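Local atomic coordinates of 3,6-diketocamphane 1,6-monooxygenase (Pseudomonas putida, PDB entry 4UWM), a protein that oxidises (1S,4S)-bornane-2,5-dione to its lactone with FMNH2 and oxygen, a Baeyer-Villiger step in the degradation of (-)-camphor. Residues A[86-89]-A[90-93]; A[148-151]-A[152-156]; A[92-95]-A[96-100]. All coordinates share one frame; numbering follows the deposited sequence.

In the fold
Contacts 1 and 3 are successive turns of helix 85-98, their centres about 10 Å apart, and they share Ile92 and Gly93. Contact 2 is the last part of helix 139-155, packed beside them with its centre about 9 Å from that of contact 1 and about 15 Å from that of contact 3. Trp154 NE1 of contact 2 lies 3.0 Å from Ala89 O of contact 1, probably as a hydrogen bond, and Met150 SD is 3.7 Å from Leu88 CG. The indole also reaches contact 3, with Trp154 CZ2 3.9 Å from Ile92 CG2. None of the three touches the flavin: the side chains of Leu88, Met150 and Ile92 each stay about 13 Å from FMN.

Contact 1 of 3, residues A[86-89]-A[90-93]; sequences AKLA and TMIG
Helix 85-98 is the crossover helix of a beta-alpha-beta unit in the TIM-barrel fold, between the parallel strands 72-79 and 105-108, and in its first turns Thr90 folds its hydroxyl back onto Ala86. Thr90 OG1 donates to Ala86 O at 2.8 Å, while Thr90 N makes the ordinary helical bond to the same oxygen at 3.1 Å. The two donors come from opposite faces of the peptide plane, which leaves the carbonyl gripped by both. A chi1 of -56° sets OG1 beside the backbone nitrogen of Thr90, the rotation that lets it reach back one turn; a buried hydroxyl is thereby satisfied within its own helix.

A little further round the helix the contact turns apolar. Leu88 CD1 is the touching branch, 3.7 Å from Met91 CE and 3.6 Å from Ile92 CD1. The Met91 chain bends at both chi2 and chi3, curling its terminal methyl back to the leucine. Ile92 instead lays CG1 over the preceding turn, 3.3 Å from Leu88 O, and its amide makes a nearly straight bond to that same oxygen (N-H...O 171°).

Around this turn, Leu88 and Met91 pack on His78 of strand 72-79, and Leu88 also meets Met150 of helix 139-155. Ala86 and Ala89 rest against Ile153 of that helix. Thr90 packs on Pro55 of the second subunit, and Lys87 NZ makes a weak hydrogen bond to Pro55 O of the second subunit, so the helix lies between strand 72-79 and helix 139-155 on one hand and the second subunit on the other.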
ATOM      1  N   ALA A  86       0.405  -3.911  14.378  1.00 16.08           N
ATOM      2  CA  ALA A  86      -0.680  -2.912  14.426  1.00 14.98           C
ATOM      3  C   ALA A  86      -0.809  -2.144  13.093  1.00 13.91           C
ATOM      4  O   ALA A  86      -1.906  -1.897  12.628  1.00 13.90           O
ATOM      5  CB  ALA A  86      -0.483  -1.917  15.581  1.00 14.85           C
ATOM      6  N   LYS A  87       0.313  -1.744  12.532  1.00 13.92           N
ATOM      7  CA  LYS A  87       0.319  -1.089  11.204  1.00 14.10           C
ATOM      8  C   LYS A  87      -0.304  -2.012  10.142  1.00 11.83           C
ATOM      9  O   LYS A  87      -1.123  -1.577   9.332  1.00 14.24           O
ATOM     10  CB  LYS A  87       1.755  -0.714  10.829  1.00 13.29           C
ATOM     11  CG  LYS A  87       1.916   0.162   9.583  1.00 12.91           C
ATOM     12  CD  LYS A  87       1.405   1.579   9.892  1.00 13.71           C
ATOM     13  CE  LYS A  87       1.608   2.534   8.741  1.00 16.05           C
ATOM     14  NZ  LYS A  87       0.730   2.093   7.621  1.00 16.73           N
ATOM     15  N   LEU A  88       0.127  -3.269  10.131  1.00 12.75           N
ATOM     16  CA  LEU A  88      -0.389  -4.263   9.182  1.00 13.74           C
ATOM     17  C   LEU A  88      -1.885  -4.539   9.403  1.00 14.41           C
ATOM     18  O   LEU A  88      -2.700  -4.516   8.465  1.00 10.97           O
ATOM     19  CB  LEU A  88       0.475  -5.548   9.241  1.00 13.30           C
ATOM     20  CG  LEU A  88       0.064  -6.717   8.330  1.00 15.03           C
ATOM     21  CD1 LEU A  88      -0.095  -6.257   6.867  1.00 12.80           C
ATOM     22  CD2 LEU A  88       1.070  -7.856   8.448  1.00 13.32           C
ATOM     23  N   ALA A  89      -2.281  -4.737  10.659  1.00 13.88           N
ATOM     24  CA  ALA A  89      -3.703  -4.984  10.945  1.00 12.28           C
ATOM     25  C   ALA A  89      -4.596  -3.854  10.453  1.00 12.20           C
ATOM     26  O   ALA A  89      -5.665  -4.104   9.898  1.00 14.24           O
ATOM     27  CB  ALA A  89      -3.932  -5.214  12.468  1.00 13.15           C
ATOM     28  N   THR A  90      -4.173  -2.609  10.675  1.00 13.82           N
ATOM     29  CA  THR A  90      -4.946  -1.429  10.270  1.00 12.54           C
ATOM     30  C   THR A  90      -5.108  -1.375   8.731  1.00 14.37           C
ATOM     31  O   THR A  90      -6.202  -1.113   8.234  1.00 12.63           O
ATOM     32  CB  THR A  90      -4.256  -0.124  10.763  1.00 16.03           C
ATOM     33  OG1 THR A  90      -4.076  -0.183  12.187  1.00 19.03           O
ATOM     34  CG2 THR A  90      -5.076   1.136  10.405  1.00 15.12           C
ATOM     35  N   MET A  91      -4.017  -1.626   8.015  1.00 10.93           N
ATOM     36  CA  MET A  91      -4.029  -1.612   6.534  1.00 12.04           C
ATOM     37  C   MET A  91      -4.960  -2.701   6.006  1.00 12.57           C
ATOM     38  O   MET A  91      -5.773  -2.452   5.114  1.00 14.86           O
ATOM     39  CB  MET A  91      -2.615  -1.784   5.961  1.00 11.14           C
ATOM     40  CG  MET A  91      -2.558  -1.767   4.410  1.00 10.87           C
ATOM     41  SD  MET A  91      -2.725  -3.401   3.702  1.00 16.43           S
ATOM     42  CE  MET A  91      -1.140  -4.134   4.063  1.00 12.10           C
ATOM     43  N   ILE A  92      -4.847  -3.902   6.559  1.00 13.36           N
ATOM     44  CA  ILE A  92      -5.705  -5.030   6.148  1.00 13.51           C
ATOM     45  C   ILE A  92      -7.193  -4.699   6.339  1.00 14.72           C
ATOM     46  O   ILE A  92      -8.009  -4.920   5.447  1.00 12.72           O
ATOM     47  CB  ILE A  92      -5.329  -6.304   6.933  1.00 12.15           C
ATOM     48  CG1 ILE A  92      -3.957  -6.816   6.487  1.00 12.75           C
ATOM     49  CG2 ILE A  92      -6.401  -7.391   6.770  1.00 12.74           C
ATOM     50  CD1 ILE A  92      -3.324  -7.845   7.402  1.00 12.36           C
ATOM     51  N   GLY A  93      -7.547  -4.181   7.517  1.00 14.52           N
ATOM     52  CA  GLY A  93      -8.943  -3.800   7.765  1.00 14.44           C
ATOM     53  C   GLY A  93      -9.459  -2.721   6.818  1.00 16.96           C
ATOM     54  O   GLY A  93     -10.594  -2.783   6.323  1.00 15.58           O
TER

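Contact 2 of 3, residues A[148-151]-A[152-156]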
ATOM      1  N   PHE A 148      -1.559 -13.000  16.844  1.00 22.02           N
ATOM      2  CA  PHE A 148      -2.165 -12.763  18.173  1.00 22.59           C
ATOM      3  C   PHE A 148      -2.541 -11.292  18.311  1.00 23.05           C
ATOM      4  O   PHE A 148      -3.686 -10.980  18.635  1.00 21.92           O
ATOM      5  CB  PHE A 148      -1.205 -13.195  19.284  1.00 21.03           C
ATOM      6  CG  PHE A 148      -1.663 -12.818  20.678  1.00 23.98           C
ATOM      7  CD1 PHE A 148      -2.620 -13.575  21.344  1.00 26.41           C
ATOM      8  CD2 PHE A 148      -1.124 -11.709  21.319  1.00 25.63           C
ATOM      9  CE1 PHE A 148      -3.031 -13.241  22.626  1.00 28.67           C
ATOM     10  CE2 PHE A 148      -1.537 -11.360  22.604  1.00 34.26           C
ATOM     11  CZ  PHE A 148      -2.488 -12.135  23.258  1.00 29.22           C
ATOM     12  N   ILE A 149      -1.584 -10.398  18.027  1.00 20.87           N
ATOM     13  CA  ILE A 149      -1.815  -8.939  18.060  1.00 19.47           C
ATOM     14  C   ILE A 149      -2.864  -8.455  17.063  1.00 22.74           C
ATOM     15  O   ILE A 149      -3.791  -7.726  17.439  1.00 18.23           O
ATOM     16  CB  ILE A 149      -0.480  -8.152  17.881  1.00 22.99           C
ATOM     17  CG1 ILE A 149       0.449  -8.438  19.067  1.00 20.41           C
ATOM     18  CG2 ILE A 149      -0.726  -6.654  17.696  1.00 19.88           C
ATOM     19  CD1 ILE A 149       1.917  -8.065  18.867  1.00 19.97           C
ATOM     20  N   MET A 150      -2.734  -8.850  15.783  1.00 20.09           N
ATOM     21  CA  MET A 150      -3.647  -8.351  14.767  1.00 16.86           C
ATOM     22  C   MET A 150      -5.104  -8.695  15.053  1.00 16.03           C
ATOM     23  O   MET A 150      -5.990  -7.860  14.871  1.00 17.41           O
ATOM     24  CB  MET A 150      -3.237  -8.853  13.355  1.00 14.23           C
ATOM     25  CG  MET A 150      -1.846  -8.369  12.922  1.00 15.12           C
ATOM     26  SD  MET A 150      -1.713  -8.365  11.093  1.00 17.88           S
ATOM     27  CE  MET A 150      -1.770 -10.107  10.743  1.00 16.48           C
ATOM     28  N   GLU A 151      -5.365  -9.931  15.466  1.00 19.63           N
ATOM     29  CA  GLU A 151      -6.740 -10.334  15.797  1.00 20.81           C
ATOM     30  C   GLU A 151      -7.329  -9.455  16.905  1.00 20.82           C
ATOM     31  O   GLU A 151      -8.516  -9.157  16.896  1.00 19.32           O
ATOM     32  CB  GLU A 151      -6.783 -11.794  16.246  1.00 25.47           C
ATOM     33  CG  GLU A 151      -6.408 -12.770  15.147  1.00 27.06           C
ATOM     34  CD  GLU A 151      -6.257 -14.197  15.638  1.00 33.22           C
ATOM     35  OE1 GLU A 151      -5.870 -14.418  16.806  1.00 37.70           O
ATOM     36  OE2 GLU A 151      -6.479 -15.104  14.823  1.00 31.03           O
ATOM     37  N   LYS A 152      -6.496  -9.051  17.857  1.00 22.52           N
ATOM     38  CA  LYS A 152      -6.983  -8.174  18.944  1.00 24.37           C
ATOM     39  C   LYS A 152      -7.211  -6.730  18.457  1.00 24.63           C
ATOM     40  O   LYS A 152      -8.177  -6.062  18.864  1.00 24.29           O
ATOM     41  CB  LYS A 152      -6.065  -8.268  20.165  1.00 26.17           C
ATOM     42  CG  LYS A 152      -6.016  -9.666  20.771  1.00 27.59           C
ATOM     43  CD  LYS A 152      -4.902  -9.788  21.805  1.00 31.97           C
ATOM     44  CE  LYS A 152      -5.330  -9.202  23.152  1.00 32.11           C
ATOM     45  NZ  LYS A 152      -6.441  -9.986  23.766  1.00 33.32           N
ATOM     46  N   ILE A 153      -6.366  -6.255  17.543  1.00 20.68           N
ATOM     47  CA  ILE A 153      -6.599  -4.939  16.962  0.60 21.83           C
ATOM     48  C   ILE A 153      -7.916  -4.927  16.192  1.00 21.46           C
ATOM     49  O   ILE A 153      -8.684  -3.979  16.318  1.00 20.32           O
ATOM     50  CB  ILE A 153      -5.415  -4.454  16.110  0.60 23.08           C
ATOM     51  CG1 ILE A 153      -4.298  -3.981  17.038  0.60 22.87           C
ATOM     52  CG2 ILE A 153      -5.827  -3.305  15.181  0.60 22.91           C
ATOM     53  CD1 ILE A 153      -2.921  -4.301  16.531  0.60 20.70           C
ATOM     54  N   TRP A 154      -8.193  -5.989  15.424  1.00 22.07           N
ATOM     55  CA  TRP A 154      -9.450  -6.056  14.655  1.00 19.96           C
ATOM     56  C   TRP A 154     -10.692  -6.057  15.549  1.00 24.54           C
ATOM     57  O   TRP A 154     -11.754  -5.570  15.134  1.00 24.50           O
ATOM     58  CB  TRP A 154      -9.506  -7.280  13.724  1.00 19.67           C
ATOM     59  CG  TRP A 154      -8.463  -7.258  12.631  1.00 21.82           C
ATOM     60  CD1 TRP A 154      -8.000  -6.157  11.945  1.00 23.09           C
ATOM     61  CD2 TRP A 154      -7.762  -8.386  12.093  1.00 19.60           C
ATOM     62  NE1 TRP A 154      -7.057  -6.538  11.014  1.00 19.26           N
ATOM     63  CE2 TRP A 154      -6.875  -7.891  11.089  1.00 19.13           C
ATOM     64  CE3 TRP A 154      -7.778  -9.760  12.367  1.00 19.13           C
ATOM     65  CZ2 TRP A 154      -6.007  -8.726  10.374  1.00 18.15           C
ATOM     66  CZ3 TRP A 154      -6.921 -10.605  11.646  1.00 20.38           C
ATOM     67  CH2 TRP A 154      -6.042 -10.078  10.657  1.00 18.37           C
ATOM     68  N   LYS A 155     -10.559  -6.637  16.747  1.00 25.00           N
ATOM     69  CA  LYS A 155     -11.654  -6.662  17.742  1.00 28.97           C
ATOM     70  C   LYS A 155     -11.953  -5.299  18.375  1.00 24.63           C
ATOM     71  O   LYS A 155     -13.060  -5.058  18.846  1.00 28.84           O
ATOM     72  CB  LYS A 155     -11.378  -7.719  18.817  1.00 28.84           C
ATOM     73  CG  LYS A 155     -11.728  -9.110  18.328  1.00 32.04           C
ATOM     74  CD  LYS A 155     -11.413 -10.178  19.350  1.00 40.06           C
ATOM     75  CE  LYS A 155     -11.841 -11.519  18.786  1.00 43.65           C
ATOM     76  NZ  LYS A 155     -10.889 -12.583  19.186  1.00 52.71           N
ATOM     77  N   ARG A 156     -10.972  -4.410  18.369  1.00 21.67           N
ATOM     78  CA  ARG A 156     -11.151  -3.045  18.867  1.00 23.81           C
ATOM     79  C   ARG A 156     -11.547  -2.999  20.365  1.00 24.23           C
ATOM     80  O   ARG A 156     -12.349  -2.159  20.768  1.00 26.18           O
ATOM     81  CB  ARG A 156     -12.148  -2.258  18.000  1.00 24.11           C
ATOM     82  CG  ARG A 156     -11.622  -2.028  16.581  1.00 25.70           C
ATOM     83  CD  ARG A 156     -12.591  -1.246  15.722  1.00 22.64           C
ATOM     84  NE  ARG A 156     -12.561   0.204  15.960  1.00 24.26           N
ATOM     85  CZ  ARG A 156     -13.585   0.887  16.477  1.00 24.97           C
ATOM     86  NH1 ARG A 156     -14.694   0.256  16.821  1.00 26.99           N
ATOM     87  NH2 ARG A 156     -13.508   2.186  16.656  1.00 27.13           N
TER
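Lys152 sets its CD over one face of the Phe148 ring. This CH-pi contact puts Lys152 CD 3.9 Å from the ring centroid and displaced toward the rim, so that Phe148 CZ is the ring atom nearest to it. Bends at chi3 (81°) and chi4 turn the rest of the lysine chain aside, and its ammonium group has a cation-pi partner in Phe159.

On another side of the helix, Met150 and Trp154 meet one turn apart. Met150 CB stands over the six-membered ring of the indole, 4.2 Å from its centroid and 16° from the ring normal, while Met150 SD approaches obliquely at 5.3 Å from that same centroid. The backbone also contributes: Met150 O sits 3.2 Å above the indole plane, toward its rim, and accepts from Trp154 N at 2.9 Å. Glu151 adds its CG, 4.1 Å from Trp154 CZ3, with carboxylate and indole planes well away from parallel.

What fixes the indole lies further out. Trp154 NE1 is bonded to Ala89 O of helix 85-98, and Pro190, Ala195 and Pro196 pack against the Trp154 side chain. Within the helix, Lys152 N makes weak bonds to Phe148 O and Ile149 O. The helix ends at Arg156, which takes positive phi (61°) while Arg156 N bonds Ile153 O at 3.1 Å. As in an amphipathic helix, these turns have Phe148 and Lys152 nearer the solvent and an intrahelical Met-aromatic pair, Met150 and Trp154, on the side facing helix 85-98.

Contact 3 of 3, residues A[92-95]-A[96-100]; sequences IGWL and SQILE
Trp94 O accepts from Ile98 N at 2.9 Å in a run of four i-to-i+4 bonds, the last of them Leu99 N to Leu95 O, just past the helical residues. At Glu100, positive phi (52°) and two bonds back into the last turn make a Schellman motif; one of them is Glu100 N to Gln97 O, 3.0 Å.

Among the side chains, Ile98 CD1 stands over the six-membered ring of the Trp94 indole, 3.8 Å from the centroid and only 6° off the normal. This CH-pi contact is made by the conformer described here; a second is modelled for Ile98, so it is provisional. Trp94 CG lies anti to the backbone nitrogen (chi1 -172°) and beside the carbonyl carbon, which places the ring face under Ile98 CD1. Phe188 meets the same indole edge-to-face, and Ala19 of the second subunit packs on Trp94 too.

Leu95 and Leu99 run side by side in one direction, with Leu95 CG 4.1 Å from Leu99 CD1. Ser96 keeps CB 3.3 Å from Ile92 O, and the extended Gln97 chain passes Gly93 O, with Gln97 CG 3.4 Å from that oxygen. Their polar ends turn to the 187-191 loop: Ser96 OG bonds Trp191 N, and Gln97 NE2 bonds both Ser189 O and Asp187 O.

The chemistry splits the last turns by side. The leucines pack on helix 57-65, the Trp94-Ile98 pair meets the dimer partner, and Ser96 and Gln97 tie the helix to the loop. Two carbonyl acceptors on NE2 would hold the Gln97 amide in one orientation.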
ATOM      1  N   ILE A  92      -4.847  -3.902   6.559  1.00 13.36           N
ATOM      2  CA  ILE A  92      -5.705  -5.030   6.148  1.00 13.51           C
ATOM      3  C   ILE A  92      -7.193  -4.699   6.339  1.00 14.72           C
ATOM      4  O   ILE A  92      -8.009  -4.920   5.447  1.00 12.72           O
ATOM      5  CB  ILE A  92      -5.329  -6.304   6.933  1.00 12.15           C
ATOM      6  CG1 ILE A  92      -3.957  -6.816   6.487  1.00 12.75           C
ATOM      7  CG2 ILE A  92      -6.401  -7.391   6.770  1.00 12.74           C
ATOM      8  CD1 ILE A  92      -3.324  -7.845   7.402  1.00 12.36           C
ATOM      9  N   GLY A  93      -7.547  -4.181   7.517  1.00 14.52           N
ATOM     10  CA  GLY A  93      -8.943  -3.800   7.765  1.00 14.44           C
ATOM     11  C   GLY A  93      -9.459  -2.721   6.818  1.00 16.96           C
ATOM     12  O   GLY A  93     -10.594  -2.783   6.323  1.00 15.58           O
ATOM     13  N   TRP A  94      -8.626  -1.721   6.547  1.00 12.22           N
ATOM     14  CA  TRP A  94      -9.065  -0.616   5.730  1.00 11.92           C
ATOM     15  C   TRP A  94      -9.232  -1.088   4.275  1.00 13.14           C
ATOM     16  O   TRP A  94     -10.189  -0.720   3.611  1.00 14.34           O
ATOM     17  CB  TRP A  94      -8.032   0.544   5.776  1.00 11.09           C
ATOM     18  CG  TRP A  94      -8.511   1.809   5.099  1.00 12.03           C
ATOM     19  CD1 TRP A  94      -9.724   2.421   5.270  1.00 13.26           C
ATOM     20  CD2 TRP A  94      -7.782   2.627   4.156  1.00 12.38           C
ATOM     21  NE1 TRP A  94      -9.801   3.556   4.505  1.00 12.76           N
ATOM     22  CE2 TRP A  94      -8.627   3.710   3.806  1.00 11.15           C
ATOM     23  CE3 TRP A  94      -6.508   2.534   3.558  1.00 11.46           C
ATOM     24  CZ2 TRP A  94      -8.241   4.704   2.903  1.00 11.41           C
ATOM     25  CZ3 TRP A  94      -6.115   3.540   2.653  1.00 10.76           C
ATOM     26  CH2 TRP A  94      -6.972   4.609   2.340  1.00 11.83           C
ATOM     27  N   LEU A  95      -8.282  -1.887   3.811  1.00 14.07           N
ATOM     28  CA  LEU A  95      -8.315  -2.403   2.425  1.00 12.68           C
ATOM     29  C   LEU A  95      -9.510  -3.358   2.250  1.00 14.72           C
ATOM     30  O   LEU A  95     -10.200  -3.288   1.241  1.00 15.41           O
ATOM     31  CB  LEU A  95      -6.990  -3.081   2.080  1.00 12.48           C
ATOM     32  CG  LEU A  95      -6.852  -3.619   0.626  1.00 12.36           C
ATOM     33  CD1 LEU A  95      -7.247  -2.549  -0.380  1.00 12.51           C
ATOM     34  CD2 LEU A  95      -5.418  -4.115   0.378  1.00 10.70           C
ATOM     35  N   SER A  96      -9.756  -4.215   3.248  1.00 16.85           N
ATOM     36  CA  SER A  96     -10.967  -5.063   3.290  1.00 15.87           C
ATOM     37  C   SER A  96     -12.218  -4.203   3.172  1.00 17.08           C
ATOM     38  O   SER A  96     -13.128  -4.542   2.393  1.00 18.07           O
ATOM     39  CB  SER A  96     -11.010  -5.925   4.571  1.00 16.98           C
ATOM     40  OG  SER A  96     -12.285  -6.532   4.732  1.00 19.91           O
ATOM     41  N   GLN A  97     -12.266  -3.080   3.905  1.00 16.21           N
ATOM     42  CA  GLN A  97     -13.384  -2.138   3.775  1.00 15.15           C
ATOM     43  C   GLN A  97     -13.524  -1.551   2.368  1.00 18.02           C
ATOM     44  O   GLN A  97     -14.654  -1.417   1.871  1.00 17.74           O
ATOM     45  CB  GLN A  97     -13.318  -0.980   4.794  1.00 17.76           C
ATOM     46  CG  GLN A  97     -13.642  -1.357   6.245  1.00 18.66           C
ATOM     47  CD  GLN A  97     -13.693  -0.143   7.176  1.00 17.62           C
ATOM     48  OE1 GLN A  97     -14.079   0.940   6.772  1.00 19.04           O
ATOM     49  NE2 GLN A  97     -13.281  -0.327   8.423  1.00 18.94           N
ATOM     50  N   ILE A  98     -12.399  -1.134   1.761  1.00 14.57           N
ATOM     51  CA  ILE A  98     -12.432  -0.513   0.426  0.70 14.22           C
ATOM     52  C   ILE A  98     -13.028  -1.507  -0.579  1.00 14.34           C
ATOM     53  O   ILE A  98     -13.807  -1.116  -1.448  1.00 18.69           O
ATOM     54  CB  ILE A  98     -11.010  -0.073  -0.048  0.70 12.65           C
ATOM     55  CG1 ILE A  98     -10.455   1.043   0.854  0.70 10.66           C
ATOM     56  CG2 ILE A  98     -11.032   0.403  -1.493  0.70 12.11           C
ATOM     57  CD1 ILE A  98      -8.969   1.317   0.663  0.70  8.62           C
ATOM     58  N   LEU A  99     -12.657  -2.775  -0.434  1.00 14.97           N
ATOM     59  CA  LEU A  99     -13.115  -3.861  -1.294  1.00 16.77           C
ATOM     60  C   LEU A  99     -14.515  -4.408  -0.906  1.00 19.71           C
ATOM     61  O   LEU A  99     -15.009  -5.340  -1.531  1.00 20.07           O
ATOM     62  CB  LEU A  99     -12.115  -5.004  -1.188  1.00 13.51           C
ATOM     63  CG  LEU A  99     -10.823  -4.744  -1.969  1.00 15.91           C
ATOM     64  CD1 LEU A  99      -9.731  -5.683  -1.505  1.00 13.23           C
ATOM     65  CD2 LEU A  99     -11.081  -4.892  -3.471  1.00 19.22           C
ATOM     66  N   GLU A 100     -15.106  -3.865   0.149  1.00 20.00           N
ATOM     67  CA  GLU A 100     -16.393  -4.359   0.654  1.00 23.47           C
ATOM     68  C   GLU A 100     -16.370  -5.871   0.882  1.00 22.56           C
ATOM     69  O   GLU A 100     -17.307  -6.575   0.541  1.00 23.73           O
ATOM     70  CB  GLU A 100     -17.526  -3.917  -0.275  1.00 21.92           C
ATOM     71  CG  GLU A 100     -17.592  -2.405  -0.335  1.00 22.79           C
ATOM     72  CD  GLU A 100     -18.617  -1.859  -1.300  1.00 32.91           C
ATOM     73  OE1 GLU A 100     -18.778  -2.404  -2.407  1.00 33.17           O
ATOM     74  OE2 GLU A 100     -19.239  -0.844  -0.959  1.00 27.73           O
TER